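Local coordinates for glycosyl hydrolase family 2, TIM barrel domain protein (Parabacteroides merdae ATCC 43184, PDB 6DXU) that is a glycoside hydrolase family 2 beta-glucuronidase of a human gut bacterium, probably splitting glucuronic acid from its conjugates through its TIM barrel domain, at residues Glu334-Val339 against Arg617-Lys622; Ile423-Gly428 against Asp461-Ala466; Trp488-Phe493 against Gly540-Ala545; Thr494-Ile499 against Asp573-Glu578. One frame throughout, in Å; residues are numbered along the deposited sequence.

Contact 1 (Glu334-Val339 against Arg617-Lys622)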
# COMPACT_ATOMS: atom_id res chain seq x y z
N GLU D 334 -31.21 -15.13 -14.06
CA GLU D 334 -31.08 -16.12 -12.99
C GLU D 334 -31.80 -15.55 -11.78
O GLU D 334 -31.22 -14.83 -10.97
CB GLU D 334 -29.62 -16.43 -12.68
CG GLU D 334 -28.91 -17.12 -13.81
CD GLU D 334 -27.53 -17.64 -13.39
OE1 GLU D 334 -26.96 -18.45 -14.13
OE2 GLU D 334 -27.05 -17.27 -12.30
N ASP D 335 -33.08 -15.86 -11.69
CA ASP D 335 -33.95 -15.32 -10.65
C ASP D 335 -35.20 -16.18 -10.60
O ASP D 335 -35.69 -16.60 -11.65
CB ASP D 335 -34.31 -13.86 -10.94
CG ASP D 335 -35.20 -13.24 -9.88
OD1 ASP D 335 -34.81 -13.27 -8.69
OD2 ASP D 335 -36.25 -12.67 -10.24
N HIS D 336 -35.68 -16.49 -9.39
CA HIS D 336 -36.86 -17.35 -9.27
C HIS D 336 -37.59 -17.08 -7.95
O HIS D 336 -37.01 -16.60 -6.97
CB HIS D 336 -36.49 -18.84 -9.36
CG HIS D 336 -37.67 -19.74 -9.56
ND1 HIS D 336 -38.31 -19.86 -10.78
CD2 HIS D 336 -38.35 -20.53 -8.70
CE1 HIS D 336 -39.33 -20.70 -10.66
NE2 HIS D 336 -39.37 -21.12 -9.41
N ALA D 337 -38.89 -17.38 -7.95
CA ALA D 337 -39.71 -17.17 -6.78
C ALA D 337 -39.12 -17.90 -5.57
O ALA D 337 -38.72 -19.06 -5.66
CB ALA D 337 -41.14 -17.67 -7.05
N GLY D 338 -39.05 -17.19 -4.45
CA GLY D 338 -38.63 -17.77 -3.19
C GLY D 338 -37.13 -17.86 -2.97
O GLY D 338 -36.71 -18.01 -1.81
N VAL D 339 -36.31 -17.78 -4.01
CA VAL D 339 -34.88 -18.09 -3.89
C VAL D 339 -33.99 -17.03 -4.55
O VAL D 339 -32.77 -17.09 -4.41
CB VAL D 339 -34.58 -19.47 -4.50
CG1 VAL D 339 -35.36 -20.55 -3.79
CG2 VAL D 339 -34.86 -19.47 -6.00
N ARG D 617 -43.03 -15.75 -12.19
CA ARG D 617 -41.75 -15.98 -11.52
C ARG D 617 -41.70 -17.32 -10.80
O ARG D 617 -40.61 -17.75 -10.41
CB ARG D 617 -41.48 -14.81 -10.55
CG ARG D 617 -40.05 -14.68 -10.07
CD ARG D 617 -39.84 -13.35 -9.31
NE ARG D 617 -38.50 -13.22 -8.74
CZ ARG D 617 -38.25 -13.28 -7.43
NH1 ARG D 617 -39.24 -13.47 -6.55
NH2 ARG D 617 -37.00 -13.14 -6.99
N ASP D 618 -42.84 -18.01 -10.66
CA ASP D 618 -42.90 -19.33 -10.05
C ASP D 618 -43.12 -20.45 -11.07
O ASP D 618 -43.45 -21.58 -10.68
CB ASP D 618 -44.00 -19.36 -8.99
CG ASP D 618 -45.40 -19.22 -9.59
OD1 ASP D 618 -45.54 -19.05 -10.83
OD2 ASP D 618 -46.37 -19.26 -8.81
N PHE D 619 -42.95 -20.17 -12.36
CA PHE D 619 -43.10 -21.08 -13.52
C PHE D 619 -44.55 -21.18 -14.02
O PHE D 619 -44.79 -21.93 -14.98
CB PHE D 619 -42.59 -22.52 -13.26
CG PHE D 619 -41.10 -22.62 -13.14
CD1 PHE D 619 -40.27 -21.85 -13.94
CD2 PHE D 619 -40.52 -23.50 -12.23
CE1 PHE D 619 -38.88 -21.94 -13.84
CE2 PHE D 619 -39.13 -23.61 -12.13
CZ PHE D 619 -38.31 -22.83 -12.94
N THR D 620 -45.50 -20.48 -13.43
CA THR D 620 -46.87 -20.58 -13.94
C THR D 620 -46.94 -19.90 -15.30
O THR D 620 -46.66 -18.70 -15.40
CB THR D 620 -47.88 -19.94 -12.99
OG1 THR D 620 -47.70 -20.47 -11.68
CG2 THR D 620 -49.32 -20.24 -13.48
N PRO D 621 -47.32 -20.61 -16.36
CA PRO D 621 -47.41 -19.95 -17.67
C PRO D 621 -48.50 -18.89 -17.67
O PRO D 621 -49.57 -19.07 -17.09
CB PRO D 621 -47.77 -21.11 -18.62
CG PRO D 621 -47.56 -22.37 -17.84
CD PRO D 621 -47.72 -22.03 -16.41
N LYS D 622 -48.21 -17.77 -18.34
CA LYS D 622 -49.22 -16.77 -18.63
C LYS D 622 -49.93 -17.12 -19.94
O LYS D 622 -49.52 -18.02 -20.66
CB LYS D 622 -48.59 -15.38 -18.73
CG LYS D 622 -47.91 -14.88 -17.45
CD LYS D 622 -47.58 -13.40 -17.57
CE LYS D 622 -46.51 -12.96 -16.58
NZ LYS D 622 -46.10 -11.55 -16.86
O HOH W 1 -41.65 -22.70 -8.45
O HOH W 2 -38.77 -14.44 -3.82

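Contact 2 (Ile423-Gly428 against Asp461-Ala466)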
# COMPACT_ATOMS: atom_id res chain seq x y z
N ILE D 423 -23.31 -18.81 -30.27
CA ILE D 423 -22.94 -18.15 -31.52
C ILE D 423 -22.49 -16.71 -31.33
O ILE D 423 -21.90 -16.15 -32.26
CB ILE D 423 -24.11 -18.17 -32.53
CG1 ILE D 423 -25.36 -17.56 -31.87
CG2 ILE D 423 -24.35 -19.59 -33.02
CD1 ILE D 423 -26.53 -17.28 -32.84
N ILE D 424 -22.76 -16.08 -30.19
CA ILE D 424 -22.48 -14.66 -30.01
C ILE D 424 -21.89 -14.42 -28.63
O ILE D 424 -22.46 -14.87 -27.62
CB ILE D 424 -23.74 -13.79 -30.20
CG1 ILE D 424 -24.10 -13.68 -31.69
CG2 ILE D 424 -23.53 -12.40 -29.60
CD1 ILE D 424 -25.47 -13.06 -31.94
N TRP D 425 -20.78 -13.70 -28.57
CA TRP D 425 -20.28 -13.13 -27.32
C TRP D 425 -20.66 -11.66 -27.28
O TRP D 425 -20.22 -10.87 -28.13
CB TRP D 425 -18.77 -13.29 -27.18
CG TRP D 425 -18.22 -14.71 -27.30
CD1 TRP D 425 -17.30 -15.14 -28.23
CD2 TRP D 425 -18.48 -15.84 -26.45
NE1 TRP D 425 -17.00 -16.46 -28.02
CE2 TRP D 425 -17.71 -16.92 -26.94
CE3 TRP D 425 -19.31 -16.04 -25.33
CZ2 TRP D 425 -17.71 -18.18 -26.33
CZ3 TRP D 425 -19.32 -17.30 -24.73
CH2 TRP D 425 -18.54 -18.36 -25.24
N GLY D 426 -21.48 -11.28 -26.30
CA GLY D 426 -21.93 -9.91 -26.18
C GLY D 426 -20.99 -9.10 -25.30
O GLY D 426 -20.45 -9.61 -24.31
N LEU D 427 -20.80 -7.84 -25.67
CA LEU D 427 -19.85 -6.99 -24.98
C LEU D 427 -20.49 -5.99 -24.02
O LEU D 427 -19.76 -5.33 -23.28
CB LEU D 427 -18.98 -6.23 -25.99
CG LEU D 427 -18.34 -7.06 -27.10
CD1 LEU D 427 -17.47 -6.15 -27.97
CD2 LEU D 427 -17.51 -8.22 -26.53
N GLY D 428 -21.80 -5.84 -24.04
CA GLY D 428 -22.43 -4.86 -23.17
C GLY D 428 -23.82 -4.49 -23.63
O GLY D 428 -24.23 -4.79 -24.75
N ASP D 461 -12.17 -16.55 -32.72
CA ASP D 461 -12.67 -15.90 -33.92
C ASP D 461 -13.76 -16.71 -34.62
O ASP D 461 -14.15 -16.34 -35.73
CB ASP D 461 -11.53 -15.61 -34.90
CG ASP D 461 -10.98 -16.86 -35.57
OD1 ASP D 461 -10.34 -16.72 -36.64
OD2 ASP D 461 -11.25 -17.97 -35.08
N THR D 462 -14.23 -17.80 -34.03
CA THR D 462 -15.32 -18.56 -34.64
C THR D 462 -16.68 -18.02 -34.26
O THR D 462 -17.69 -18.54 -34.73
CB THR D 462 -15.26 -20.05 -34.25
OG1 THR D 462 -15.76 -20.22 -32.91
CG2 THR D 462 -13.85 -20.60 -34.38
N ARG D 463 -16.75 -17.03 -33.37
CA ARG D 463 -18.05 -16.51 -32.98
C ARG D 463 -18.11 -15.01 -33.23
O ARG D 463 -17.09 -14.34 -33.43
CB ARG D 463 -18.33 -16.88 -31.53
CG ARG D 463 -18.48 -18.41 -31.42
CD ARG D 463 -18.72 -18.79 -30.03
NE ARG D 463 -19.14 -20.17 -29.84
CZ ARG D 463 -18.34 -21.13 -29.40
NH1 ARG D 463 -17.06 -20.87 -29.15
NH2 ARG D 463 -18.84 -22.34 -29.16
N MET D 464 -19.33 -14.49 -33.27
CA MET D 464 -19.58 -13.08 -33.52
C MET D 464 -19.65 -12.31 -32.21
O MET D 464 -20.13 -12.82 -31.20
CB MET D 464 -20.89 -12.89 -34.29
CG MET D 464 -20.96 -13.62 -35.65
SD MET D 464 -19.86 -12.81 -36.83
CE MET D 464 -21.07 -11.94 -37.82
N THR D 465 -19.16 -11.07 -32.22
CA THR D 465 -19.41 -10.16 -31.11
C THR D 465 -20.68 -9.36 -31.36
O THR D 465 -21.10 -9.15 -32.50
CB THR D 465 -18.23 -9.20 -30.88
OG1 THR D 465 -18.11 -8.33 -32.01
CG2 THR D 465 -16.93 -9.95 -30.66
N ALA D 466 -21.28 -8.87 -30.27
CA ALA D 466 -22.49 -8.06 -30.40
C ALA D 466 -22.62 -7.14 -29.20
O ALA D 466 -22.04 -7.38 -28.14
CB ALA D 466 -23.75 -8.93 -30.51

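Contact 3 (Trp488-Phe493 against Gly540-Ala545)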
# COMPACT_ATOMS: atom_id res chain seq x y z
N TRP D 488 -44.91 -0.65 -26.78
CA TRP D 488 -44.76 -0.59 -25.34
C TRP D 488 -44.14 0.73 -24.91
O TRP D 488 -44.88 1.67 -24.60
CB TRP D 488 -43.96 -1.78 -24.80
CG TRP D 488 -44.07 -1.83 -23.29
CD1 TRP D 488 -43.08 -1.57 -22.37
CD2 TRP D 488 -45.26 -2.08 -22.55
NE1 TRP D 488 -43.59 -1.69 -21.10
CE2 TRP D 488 -44.93 -2.00 -21.18
CE3 TRP D 488 -46.58 -2.39 -22.90
CZ2 TRP D 488 -45.87 -2.21 -20.16
CZ3 TRP D 488 -47.51 -2.61 -21.89
CH2 TRP D 488 -47.15 -2.51 -20.54
N TYR D 489 -42.81 0.84 -24.94
CA TYR D 489 -42.19 2.08 -24.48
C TYR D 489 -42.39 3.22 -25.47
O TYR D 489 -42.23 4.38 -25.09
CB TYR D 489 -40.69 1.88 -24.21
CG TYR D 489 -40.42 1.04 -22.98
CD1 TYR D 489 -39.66 -0.12 -23.08
CD2 TYR D 489 -40.95 1.38 -21.74
CE1 TYR D 489 -39.42 -0.90 -21.97
CE2 TYR D 489 -40.71 0.60 -20.62
CZ TYR D 489 -39.94 -0.54 -20.74
OH TYR D 489 -39.69 -1.32 -19.64
N ARG D 490 -42.73 2.92 -26.72
CA ARG D 490 -42.95 3.96 -27.71
C ARG D 490 -43.80 3.41 -28.86
O ARG D 490 -43.70 2.24 -29.23
CB ARG D 490 -41.61 4.49 -28.25
CG ARG D 490 -41.73 5.68 -29.18
CD ARG D 490 -40.36 6.33 -29.39
NE ARG D 490 -39.79 6.82 -28.13
CZ ARG D 490 -40.03 8.03 -27.62
NH1 ARG D 490 -40.83 8.87 -28.26
NH2 ARG D 490 -39.47 8.39 -26.47
N GLY D 491 -44.64 4.29 -29.40
CA GLY D 491 -45.40 3.98 -30.60
C GLY D 491 -46.43 2.88 -30.46
O GLY D 491 -46.88 2.51 -29.37
N VAL D 492 -46.78 2.32 -31.62
CA VAL D 492 -47.81 1.30 -31.71
C VAL D 492 -47.18 0.03 -32.26
O VAL D 492 -46.22 0.09 -33.04
CB VAL D 492 -48.97 1.78 -32.60
CG1 VAL D 492 -49.61 3.02 -31.99
CG2 VAL D 492 -48.47 2.07 -34.03
N PHE D 493 -47.70 -1.12 -31.84
CA PHE D 493 -46.99 -2.32 -32.26
C PHE D 493 -47.19 -2.64 -33.74
O PHE D 493 -46.41 -3.42 -34.29
CB PHE D 493 -47.35 -3.53 -31.36
CG PHE D 493 -48.82 -3.93 -31.32
CD1 PHE D 493 -49.53 -3.85 -30.12
CD2 PHE D 493 -49.45 -4.48 -32.43
CE1 PHE D 493 -50.86 -4.25 -30.05
CE2 PHE D 493 -50.78 -4.88 -32.36
CZ PHE D 493 -51.49 -4.77 -31.16
N GLY D 540 -41.33 6.15 -34.40
CA GLY D 540 -40.31 5.28 -33.83
C GLY D 540 -40.88 4.34 -32.79
O GLY D 540 -42.09 4.26 -32.54
N GLY D 541 -39.96 3.60 -32.17
CA GLY D 541 -40.33 2.60 -31.18
C GLY D 541 -39.22 2.27 -30.20
O GLY D 541 -39.27 1.24 -29.53
N ASP D 542 -38.22 3.15 -30.10
CA ASP D 542 -37.09 2.92 -29.21
C ASP D 542 -37.39 3.45 -27.81
O ASP D 542 -38.15 4.41 -27.63
CB ASP D 542 -35.82 3.58 -29.76
CG ASP D 542 -35.98 5.08 -29.97
OD1 ASP D 542 -36.87 5.48 -30.75
OD2 ASP D 542 -35.20 5.86 -29.36
N GLU D 543 -36.79 2.80 -26.81
CA GLU D 543 -36.85 3.29 -25.44
C GLU D 543 -35.79 4.36 -25.23
O GLU D 543 -34.60 4.13 -25.47
CB GLU D 543 -36.65 2.14 -24.45
CG GLU D 543 -36.61 2.58 -22.98
CD GLU D 543 -36.05 1.51 -22.05
OE1 GLU D 543 -35.86 0.36 -22.51
OE2 GLU D 543 -35.79 1.82 -20.86
N ARG D 544 -36.23 5.55 -24.79
CA ARG D 544 -35.36 6.66 -24.44
C ARG D 544 -35.47 6.96 -22.95
O ARG D 544 -36.38 6.47 -22.26
CB ARG D 544 -35.70 7.91 -25.26
CG ARG D 544 -35.49 7.74 -26.75
CD ARG D 544 -36.16 8.84 -27.55
NE ARG D 544 -36.52 8.35 -28.87
CZ ARG D 544 -37.30 8.98 -29.73
NH1 ARG D 544 -37.56 8.43 -30.91
NH2 ARG D 544 -37.83 10.16 -29.42
N ALA D 545 -34.53 7.77 -22.46
CA ALA D 545 -34.50 8.13 -21.05
C ALA D 545 -35.85 8.70 -20.61
O ALA D 545 -36.40 9.61 -21.23
CB ALA D 545 -33.39 9.15 -20.79

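Contact 4 (Thr494-Ile499 against Asp573-Glu578)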
# COMPACT_ATOMS: atom_id res chain seq x y z
N THR D 494 -48.17 -2.02 -34.41
CA THR D 494 -48.28 -2.23 -35.85
C THR D 494 -47.13 -1.58 -36.63
O THR D 494 -47.00 -1.85 -37.83
CB THR D 494 -49.62 -1.71 -36.37
OG1 THR D 494 -49.82 -0.37 -35.91
CG2 THR D 494 -50.76 -2.58 -35.88
N ASP D 495 -46.31 -0.76 -35.99
CA ASP D 495 -45.10 -0.21 -36.61
C ASP D 495 -43.89 -1.14 -36.52
O ASP D 495 -42.83 -0.77 -37.03
CB ASP D 495 -44.75 1.14 -35.99
CG ASP D 495 -45.62 2.27 -36.52
OD1 ASP D 495 -46.34 2.05 -37.51
OD2 ASP D 495 -45.56 3.38 -35.95
N TYR D 496 -44.02 -2.32 -35.92
CA TYR D 496 -42.87 -3.18 -35.67
C TYR D 496 -42.10 -3.48 -36.96
O TYR D 496 -40.87 -3.32 -37.02
CB TYR D 496 -43.33 -4.48 -35.00
CG TYR D 496 -42.34 -5.62 -35.15
CD1 TYR D 496 -42.64 -6.72 -35.96
CD2 TYR D 496 -41.11 -5.59 -34.52
CE1 TYR D 496 -41.74 -7.77 -36.11
CE2 TYR D 496 -40.20 -6.62 -34.67
CZ TYR D 496 -40.52 -7.71 -35.46
OH TYR D 496 -39.62 -8.74 -35.61
N LYS D 497 -42.80 -3.93 -38.00
CA LYS D 497 -42.11 -4.35 -39.22
C LYS D 497 -41.39 -3.18 -39.89
O LYS D 497 -40.23 -3.31 -40.30
CB LYS D 497 -43.11 -4.99 -40.19
CG LYS D 497 -42.48 -5.47 -41.49
CD LYS D 497 -43.49 -6.26 -42.29
CE LYS D 497 -42.97 -6.62 -43.67
NZ LYS D 497 -43.96 -7.52 -44.35
N SER D 498 -42.06 -2.03 -40.01
CA SER D 498 -41.42 -0.90 -40.68
C SER D 498 -40.22 -0.39 -39.89
O SER D 498 -39.19 -0.02 -40.48
CB SER D 498 -42.43 0.22 -40.92
OG SER D 498 -42.86 0.80 -39.70
N ILE D 499 -40.32 -0.33 -38.56
CA ILE D 499 -39.17 0.08 -37.76
C ILE D 499 -38.02 -0.90 -37.96
O ILE D 499 -36.86 -0.49 -38.11
CB ILE D 499 -39.54 0.22 -36.28
CG1 ILE D 499 -40.56 1.35 -36.09
CG2 ILE D 499 -38.28 0.52 -35.44
CD1 ILE D 499 -41.17 1.40 -34.69
N ASP D 573 -48.89 -11.58 -30.71
CA ASP D 573 -49.54 -12.11 -31.91
C ASP D 573 -49.10 -11.32 -33.14
O ASP D 573 -48.67 -11.89 -34.15
CB ASP D 573 -51.06 -12.03 -31.68
CG ASP D 573 -51.89 -12.72 -32.76
OD1 ASP D 573 -51.39 -13.09 -33.85
OD2 ASP D 573 -53.10 -12.89 -32.49
N TRP D 574 -49.18 -9.99 -33.05
CA TRP D 574 -48.82 -9.14 -34.18
C TRP D 574 -47.37 -9.35 -34.60
O TRP D 574 -47.08 -9.59 -35.78
CB TRP D 574 -49.07 -7.68 -33.82
CG TRP D 574 -48.74 -6.78 -34.97
CD1 TRP D 574 -47.54 -6.16 -35.22
CD2 TRP D 574 -49.60 -6.46 -36.07
NE1 TRP D 574 -47.61 -5.45 -36.39
CE2 TRP D 574 -48.86 -5.62 -36.94
CE3 TRP D 574 -50.92 -6.78 -36.39
CZ2 TRP D 574 -49.41 -5.10 -38.11
CZ3 TRP D 574 -51.46 -6.27 -37.56
CH2 TRP D 574 -50.70 -5.43 -38.40
N HIS D 575 -46.43 -9.26 -33.64
CA HIS D 575 -45.02 -9.43 -33.95
C HIS D 575 -44.76 -10.75 -34.67
O HIS D 575 -44.03 -10.81 -35.66
CB HIS D 575 -44.17 -9.37 -32.68
CG HIS D 575 -43.90 -7.99 -32.17
ND1 HIS D 575 -44.85 -7.22 -31.55
CD2 HIS D 575 -42.76 -7.26 -32.16
CE1 HIS D 575 -44.33 -6.07 -31.19
NE2 HIS D 575 -43.05 -6.06 -31.55
N LEU D 576 -45.35 -11.83 -34.16
CA LEU D 576 -45.04 -13.15 -34.70
C LEU D 576 -45.61 -13.33 -36.10
O LEU D 576 -44.99 -13.98 -36.95
CB LEU D 576 -45.57 -14.24 -33.76
CG LEU D 576 -44.92 -14.18 -32.38
CD1 LEU D 576 -45.33 -15.36 -31.52
CD2 LEU D 576 -43.39 -14.11 -32.54
N LYS D 577 -46.80 -12.79 -36.37
CA LYS D 577 -47.31 -12.94 -37.73
C LYS D 577 -46.55 -12.05 -38.71
O LYS D 577 -46.34 -12.44 -39.86
CB LYS D 577 -48.81 -12.69 -37.76
CG LYS D 577 -49.25 -11.28 -37.58
CD LYS D 577 -49.76 -10.71 -38.89
CE LYS D 577 -50.30 -9.31 -38.68
NZ LYS D 577 -50.16 -8.46 -39.90
N GLU D 578 -46.06 -10.89 -38.25
CA GLU D 578 -45.21 -10.07 -39.10
C GLU D 578 -43.91 -10.79 -39.46
O GLU D 578 -43.41 -10.67 -40.59
CB GLU D 578 -44.91 -8.74 -38.41
CG GLU D 578 -46.12 -7.81 -38.29
CD GLU D 578 -46.57 -7.24 -39.63
OE1 GLU D 578 -46.30 -6.04 -39.89
OE2 GLU D 578 -47.21 -7.99 -40.40
O HOH W 3 -45.71 -4.21 -38.10

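Contact 1 (Glu334-Val339 against Arg617-Lys622)
Asp335 and Arg617 form a salt bridge between two loops of the TIM barrel domain, one following strand 323-331 and the other leading into helix 623-632. The guanidinium grips the carboxylate side-on. Its NE reaches Asp335 OD2 at 2.8 Å, nearly straight at 170°, and NH2 reaches OD1. Both oxygens lie close to the guanidinium plane, yet NE meets OD2 from above the carboxylate plane, because the two groups are turned 38° apart. Asp335 also receives Tyr187 OH and the backbone N of Ser597, so several donors grip the buried carboxylate. Were a methionine to stand at Arg617, Asp335 would probably lose its charged mate, and Leu783 O and the water at Gly338 N their NH1 donor. The backbone joins in, Ala337 N donating to Arg617 O at 3.0 Å. His336 CG lies opposite the backbone N (chi1 -167°), which brings one ring face under Arg617 O and CE1 over the centre of the Phe619 ring, 3.3 Å from CE2. The two rings are oblique, and His336 ND1 is paired with Lys594 NZ. Beyond, Phe619 rests on Arg350, Glu351 and Met354 of helix 345-357, and Asp335 and Arg617 pack against strand 596-597.

Contact 2 (Ile423-Gly428 against Asp461-Ala466)
Four backbone hydrogen bonds join Ile423-Gly428 to Met464-Ala466 as parallel strands. Met464 N donates to Ile423 O and Ala466 N to Trp425 O; in return Trp425 N reaches Met464 O at 2.8 Å and Leu427 N reaches Ala466 O, these last two nearly along the C=O axis. Alpha-carbon hydrogens add to the ladder, with Ile424 CA 3.2 Å from Met464 O. On one face of the sheet Ile424 CG2 meets Ala466 CB at 3.6 Å, while its CG1 branch lies farther off, 4.2 Å from Met464 CB. On the face carrying Trp425 and Thr465, the indole is met by Arg463, from the loop just before the strand: CG anti to the carbonyl carbon (chi1 -67°) and an extended chain lay CD 3.5 Å from Trp425 NE1, the guanidinium plane 62° from the ring. This is the strand pairing of a beta-alpha-beta unit, in which helix 442-459 carries the chain from one barrel strand to the next, the repeating step of a TIM barrel. The polar ends are set by the second shell. Asp460 OD2 accepts from both Trp425 NE1 and Arg463 NH1, tying ring and guanidinium to one carboxylate, and Arg463 NE donates to Val422 O. Thr465 OG1 bonds to His453 of the connecting helix. Farther out, Trp425 packs on Met412, Ile413 and His416 of helix 399-416, whereas Ile424 and Ala466 face Trp386 on the neighbouring strand 384-388.

Contact 3 (Trp488-Phe493 against Gly540-Ala545)
Arg490 reaches from its loop over the backbone of Gly540-Asp542. CB lies 3.7 Å from Gly541 CA, and CG passes the carbonyl oxygen of Gly540 at the same distance. Next, CD sits 3.4 Å from Asp542 O. A bend at chi3 (-61°) then turns the guanidinium so that NE donates to that same oxygen at 3.0 Å, with an N-H...O angle of 146° and the acceptor in the guanidinium plane. At the tip the group lies flat on the guanidinium of Arg544, centres 3.6 Å apart and planes at only 8°. Such a like-charged stack is probably made tolerable by the acids around it: Arg544 is clasped by Asp542, NE to OD2 and NH1 to OD1, while Arg490 NH2 forms a salt bridge with Asp547. A leucine in place of Arg490 would probably leave Asp542 O without this donor, deprive Asp547 of its salt bridge to Arg490 and uncover one face of Arg544. Beside this cluster Tyr489 and Glu543 run side by side in the same direction, Glu543 CG resting over a face of the ring and OE1 coming 3.8 Å from Tyr489 CE1. The opposite face meets Trp488 CD1, and Tyr489 OH is bonded to Lys612 and Arg601. The arrangement belongs to long loops that follow barrel strands 479-481 and 512-513; the Tyr489 side chain lies about 10 Å from a bound bicine, which places this loop pairing near the ligand pocket that includes Trp563, whose ring meets Trp488.

Contact 4 (Thr494-Ile499 against Asp573-Glu578)
Thr494 sets its methyl group over the indole of Trp574, a CH-pi contact with CG2 3.7 Å from the centroid of the six-membered ring and 14° off its normal. The other face of the indole is covered from its own helix by Lys577 CE and Glu578 CG, so the ring is sandwiched between aliphatic groups. Tyr496 and His575 approach obliquely, their planes 39° apart. His575 CD2 lies over one face of the phenol ring, 3.3 Å from Tyr496 CD2, while Tyr496 CB sits over a face of the imidazole. Tyr496 holds CG anti to its backbone N (chi1 159°), which lays the ring against His575, and Glu578 CB meets the ring edge 3.9 Å from CD1. Glu578, bent at chi2, crosses Lys497 at about a right angle with OE1 3.4 Å from Lys497 CB. One water fastens these parts together: it donates to Thr494 O and Glu578 OE1, the latter at 2.6 Å, and accepts from Lys497 N and Trp574 NE1. Four bonds thus hold it where no direct hydrogen bond crosses between the segments, and it lies in the plane of the indole at its edge. Lys577 NZ pairs with Glu578 OE2, Lys497 NZ binds Thr581, and His575 stacks on Trp515. Helix 565-579 thus lies between the first turn of helix 496-504 and helix 623-632, which it meets through Leu576.

How the contacts relate
From the N terminus, contact 1 opens first, in the loop after strand 323-331, and closes last, tying that loop to the one before helix 623-632; the other three nest inside it. Contact 2 comes next, a short closure across helix 442-459 that joins two adjacent barrel strands and is complete before contact 3 opens. Contacts 3 and 4 then cross, since 488-493 and 494-499 are consecutive while their partners 540-545 and 573-578 follow in the same order. These two also touch: Phe493 O lies 3.1 Å from Trp574 CD1, and Ile499 CD1 packs on Gly540 and Gly541. Together they join the loops after strands 479-481 and 512-513 to helices 496-504 and 565-579.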